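Local coordinates for protein RTX toxin RtxA (PDB 6IMP) that probably acts as a hydrolase, being the alpha/beta hydrolase-fold effector domain of a secreted Vibrio RTX toxin, at residues P169-M179 with Q196-M207. Residues are numbered along the deposited sequence; the frame is centred on the assembly and turned at random.
Sequences PSNIIIHGYSM and QAVSGLLLDRPM
Strands 172-177 and 200-204 run parallel at 15°, their axes 4.7 Å apart, and backbone bonds such as I174 N to G200 O, L202 N to I174 O and G176 N to L202 O zip them together. They are the two strands of a right-handed beta-alpha-beta crossover through helix 180-192, central to the alpha/beta hydrolase sheet. The side chains of H175, Y177, L202 and D204 lie on the face away from that helix. L202 lies alongside H175 and sets CD2 over the middle of the imidazole face, a CH-pi contact 3.6 Å from the ring centroid. With CG anti to the backbone N (chi1 -172°), the H175 ring leans toward strand 200-204, and NE2 donates an almost straight bond of 2.6 Å to D204 OD2, met on the anti side but tilted out of the carboxylate plane. R205 grips the same carboxylate side-on, NE to OD1 and NH2 to OD2; H175 NE2 and R205 NH2 reach OD2 from opposite faces of that plane. S178 sits where a nucleophile elbow would place its serine, and its OG is hydrogen-bonded to H288, consistent with a hydrolase active site. The R205 guanidinium, tilted 40° from the Y177 ring, has Y177 CE1 over its face, 3.2 Å from R205 CZ.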
loop_
_atom_site.group_PDB
_atom_site.type_symbol
_atom_site.label_atom_id
_atom_site.label_comp_id
_atom_site.label_asym_id
_atom_site.label_seq_id
_atom_site.Cartn_x
_atom_site.Cartn_y
_atom_site.Cartn_z
ATOM N N PRO A 169 -1.708 18.671 0.467
ATOM C CA PRO A 169 -2.185 17.341 0.852
ATOM C C PRO A 169 -3.649 17.043 0.540
ATOM O O PRO A 169 -4.011 15.875 0.379
ATOM C CB PRO A 169 -1.956 17.315 2.357
ATOM C CG PRO A 169 -0.780 18.190 2.569
ATOM C CD PRO A 169 -0.907 19.285 1.545
ATOM N N SER A 170 -4.478 18.081 0.438
ATOM C CA SER A 170 -5.890 17.899 0.094
ATOM C C SER A 170 -6.131 17.811 -1.423
ATOM O O SER A 170 -7.258 17.961 -1.888
ATOM C CB SER A 170 -6.749 18.992 0.742
ATOM O OG SER A 170 -6.991 18.697 2.114
ATOM N N ASN A 171 -5.075 17.528 -2.179
ATOM C CA ASN A 171 -5.202 16.966 -3.524
ATOM C C ASN A 171 -4.781 15.495 -3.590
ATOM O O ASN A 171 -4.763 14.898 -4.679
ATOM C CB ASN A 171 -4.356 17.767 -4.501
ATOM C CG ASN A 171 -4.921 19.138 -4.756
ATOM O OD1 ASN A 171 -5.319 19.836 -3.826
ATOM N ND2 ASN A 171 -4.972 19.532 -6.023
ATOM N N ILE A 172 -4.443 14.917 -2.434
ATOM C CA ILE A 172 -3.911 13.549 -2.375
ATOM C C ILE A 172 -4.938 12.583 -1.815
ATOM O O ILE A 172 -5.711 12.934 -0.923
ATOM C CB ILE A 172 -2.632 13.460 -1.510
ATOM C CG1 ILE A 172 -1.544 14.385 -2.065
ATOM C CG2 ILE A 172 -2.110 12.021 -1.462
ATOM C CD1 ILE A 172 -0.385 14.613 -1.117
ATOM N N ILE A 173 -4.929 11.359 -2.335
ATOM C CA ILE A 173 -5.534 10.222 -1.628
ATOM C C ILE A 173 -4.556 9.062 -1.475
ATOM O O ILE A 173 -3.547 8.950 -2.202
ATOM C CB ILE A 173 -6.830 9.714 -2.302
ATOM C CG1 ILE A 173 -6.603 9.474 -3.803
ATOM C CG2 ILE A 173 -7.956 10.701 -2.052
ATOM C CD1 ILE A 173 -7.692 8.669 -4.477
ATOM N N ILE A 174 -4.866 8.207 -0.512
ATOM C CA ILE A 174 -4.007 7.089 -0.189
ATOM C C ILE A 174 -4.742 5.838 -0.600
ATOM O O ILE A 174 -5.774 5.492 -0.033
ATOM C CB ILE A 174 -3.597 7.068 1.304
ATOM C CG1 ILE A 174 -2.966 8.418 1.686
ATOM C CG2 ILE A 174 -2.577 5.971 1.556
ATOM C CD1 ILE A 174 -2.772 8.639 3.174
ATOM N N HIS A 175 -4.255 5.233 -1.671
ATOM C CA HIS A 175 -4.764 3.964 -2.150
ATOM C C HIS A 175 -3.934 2.888 -1.491
ATOM O O HIS A 175 -2.796 2.635 -1.886
ATOM C CB HIS A 175 -4.639 3.875 -3.677
ATOM C CG HIS A 175 -5.313 2.677 -4.277
ATOM N ND1 HIS A 175 -5.740 2.644 -5.585
ATOM C CD2 HIS A 175 -5.639 1.474 -3.747
ATOM C CE1 HIS A 175 -6.299 1.478 -5.837
ATOM N NE2 HIS A 175 -6.248 0.747 -4.740
ATOM N N GLY A 176 -4.493 2.286 -0.455
ATOM C CA GLY A 176 -3.821 1.203 0.266
ATOM C C GLY A 176 -4.397 -0.142 -0.115
ATOM O O GLY A 176 -5.479 -0.512 0.353
ATOM N N TYR A 177 -3.700 -0.855 -0.993
ATOM C CA TYR A 177 -4.126 -2.192 -1.411
ATOM C C TYR A 177 -3.609 -3.103 -0.307
ATOM O O TYR A 177 -2.518 -2.889 0.217
ATOM C CB TYR A 177 -3.689 -2.461 -2.865
ATOM C CG TYR A 177 -3.808 -3.911 -3.345
ATOM C CD1 TYR A 177 -5.046 -4.558 -3.410
ATOM C CD2 TYR A 177 -2.704 -4.585 -3.829
ATOM C CE1 TYR A 177 -5.146 -5.867 -3.841
ATOM C CE2 TYR A 177 -2.804 -5.887 -4.278
ATOM C CZ TYR A 177 -4.027 -6.520 -4.278
ATOM O OH TYR A 177 -4.119 -7.808 -4.737
ATOM N N SER A 178 -4.418 -4.093 0.075
ATOM C CA SER A 178 -3.990 -5.337 0.729
ATOM C C SER A 178 -3.184 -4.993 1.999
ATOM O O SER A 178 -3.674 -4.206 2.810
ATOM C CB SER A 178 -3.210 -6.203 -0.265
ATOM O OG SER A 178 -3.173 -7.546 0.165
ATOM N N MET A 179 -1.968 -5.530 2.167
ATOM C CA MET A 179 -1.064 -5.089 3.265
ATOM C C MET A 179 -0.846 -3.580 3.257
ATOM O O MET A 179 -0.635 -2.983 4.296
ATOM C CB MET A 179 0.295 -5.786 3.176
ATOM C CG MET A 179 1.353 -5.322 4.185
ATOM S SD MET A 179 2.819 -6.404 4.175
ATOM C CE MET A 179 3.845 -5.512 3.018
ATOM N N GLN A 196 -0.737 17.804 8.044
ATOM C CA GLN A 196 -0.635 17.692 6.588
ATOM C C GLN A 196 -1.730 16.764 6.024
ATOM O O GLN A 196 -1.508 16.093 5.021
ATOM C CB GLN A 196 0.750 17.172 6.148
ATOM C CG GLN A 196 1.958 17.602 6.972
ATOM C CD GLN A 196 3.274 17.158 6.330
ATOM O OE1 GLN A 196 3.493 17.369 5.135
ATOM N NE2 GLN A 196 4.146 16.526 7.117
ATOM N N ALA A 197 -2.912 16.767 6.648
ATOM C CA ALA A 197 -4.005 15.800 6.339
ATOM C C ALA A 197 -4.367 15.607 4.845
ATOM O O ALA A 197 -4.322 16.535 4.041
ATOM C CB ALA A 197 -5.259 16.157 7.123
ATOM N N VAL A 198 -4.812 14.395 4.530
ATOM C CA VAL A 198 -4.959 13.922 3.150
ATOM C C VAL A 198 -6.436 14.043 2.740
ATOM O O VAL A 198 -7.307 14.089 3.607
ATOM C CB VAL A 198 -4.438 12.458 3.034
ATOM C CG1 VAL A 198 -5.427 11.455 3.624
ATOM C CG2 VAL A 198 -4.084 12.110 1.598
ATOM N N SER A 199 -6.716 14.143 1.440
ATOM C CA SER A 199 -8.106 14.333 0.979
ATOM C C SER A 199 -8.978 13.101 1.178
ATOM O O SER A 199 -10.204 13.209 1.194
ATOM C CB SER A 199 -8.170 14.756 -0.486
ATOM O OG SER A 199 -9.487 15.168 -0.818
ATOM N N GLY A 200 -8.351 11.932 1.286
ATOM C CA GLY A 200 -9.057 10.737 1.735
ATOM C C GLY A 200 -8.281 9.448 1.599
ATOM O O GLY A 200 -7.283 9.368 0.883
ATOM N N LEU A 201 -8.778 8.426 2.279
ATOM C CA LEU A 201 -8.133 7.126 2.328
ATOM C C LEU A 201 -9.002 6.105 1.623
ATOM O O LEU A 201 -10.166 5.942 1.972
ATOM C CB LEU A 201 -7.944 6.695 3.784
ATOM C CG LEU A 201 -7.649 5.206 3.998
ATOM C CD1 LEU A 201 -6.314 4.825 3.361
ATOM C CD2 LEU A 201 -7.665 4.847 5.473
ATOM N N LEU A 202 -8.414 5.373 0.683
ATOM C CA LEU A 202 -9.035 4.150 0.161
ATOM C C LEU A 202 -8.333 2.925 0.710
ATOM O O LEU A 202 -7.188 2.656 0.361
ATOM C CB LEU A 202 -8.998 4.113 -1.377
ATOM C CG LEU A 202 -9.193 2.736 -2.027
ATOM C CD1 LEU A 202 -10.553 2.159 -1.676
ATOM C CD2 LEU A 202 -9.008 2.792 -3.527
ATOM N N LEU A 203 -9.047 2.167 1.531
ATOM C CA LEU A 203 -8.637 0.817 1.900
ATOM C C LEU A 203 -9.093 -0.178 0.826
ATOM O O LEU A 203 -10.215 -0.684 0.866
ATOM C CB LEU A 203 -9.224 0.435 3.268
ATOM C CG LEU A 203 -8.830 1.325 4.468
ATOM C CD1 LEU A 203 -9.674 1.006 5.696
ATOM C CD2 LEU A 203 -7.349 1.201 4.805
ATOM N N ASP A 204 -8.222 -0.430 -0.144
ATOM C CA ASP A 204 -8.537 -1.306 -1.284
ATOM C C ASP A 204 -8.272 -2.754 -0.900
ATOM O O ASP A 204 -7.130 -3.168 -0.834
ATOM C CB ASP A 204 -7.680 -0.906 -2.516
ATOM C CG ASP A 204 -7.886 -1.832 -3.733
ATOM O OD1 ASP A 204 -8.839 -2.653 -3.719
ATOM O OD2 ASP A 204 -7.096 -1.729 -4.714
ATOM N N ARG A 205 -9.331 -3.525 -0.673
ATOM C CA ARG A 205 -9.194 -4.966 -0.386
ATOM C C ARG A 205 -8.151 -5.193 0.719
ATOM O O ARG A 205 -7.213 -5.975 0.544
ATOM C CB ARG A 205 -8.793 -5.740 -1.649
ATOM C CG ARG A 205 -9.793 -5.636 -2.792
ATOM C CD ARG A 205 -9.192 -6.100 -4.122
ATOM N NE ARG A 205 -8.385 -5.062 -4.765
ATOM C CZ ARG A 205 -7.622 -5.235 -5.847
ATOM N NH1 ARG A 205 -7.562 -6.413 -6.451
ATOM N NH2 ARG A 205 -6.894 -4.225 -6.313
ATOM N N PRO A 206 -8.308 -4.494 1.854
ATOM C CA PRO A 206 -7.313 -4.439 2.903
ATOM C C PRO A 206 -6.970 -5.770 3.539
ATOM O O PRO A 206 -7.771 -6.707 3.525
ATOM C CB PRO A 206 -7.994 -3.576 3.960
ATOM C CG PRO A 206 -9.421 -3.897 3.783
ATOM C CD PRO A 206 -9.550 -3.851 2.299
ATOM N N MET A 207 -5.799 -5.785 4.171
ATOM C CA MET A 207 -5.453 -6.758 5.202
ATOM C C MET A 207 -5.906 -6.128 6.498
ATOM O O MET A 207 -5.385 -5.085 6.872
ATOM C CB MET A 207 -3.939 -6.935 5.236
ATOM C CG MET A 207 -3.396 -7.512 6.525
ATOM S SD MET A 207 -1.601 -7.519 6.527
ATOM C CE MET A 207 -1.246 -8.781 5.308
#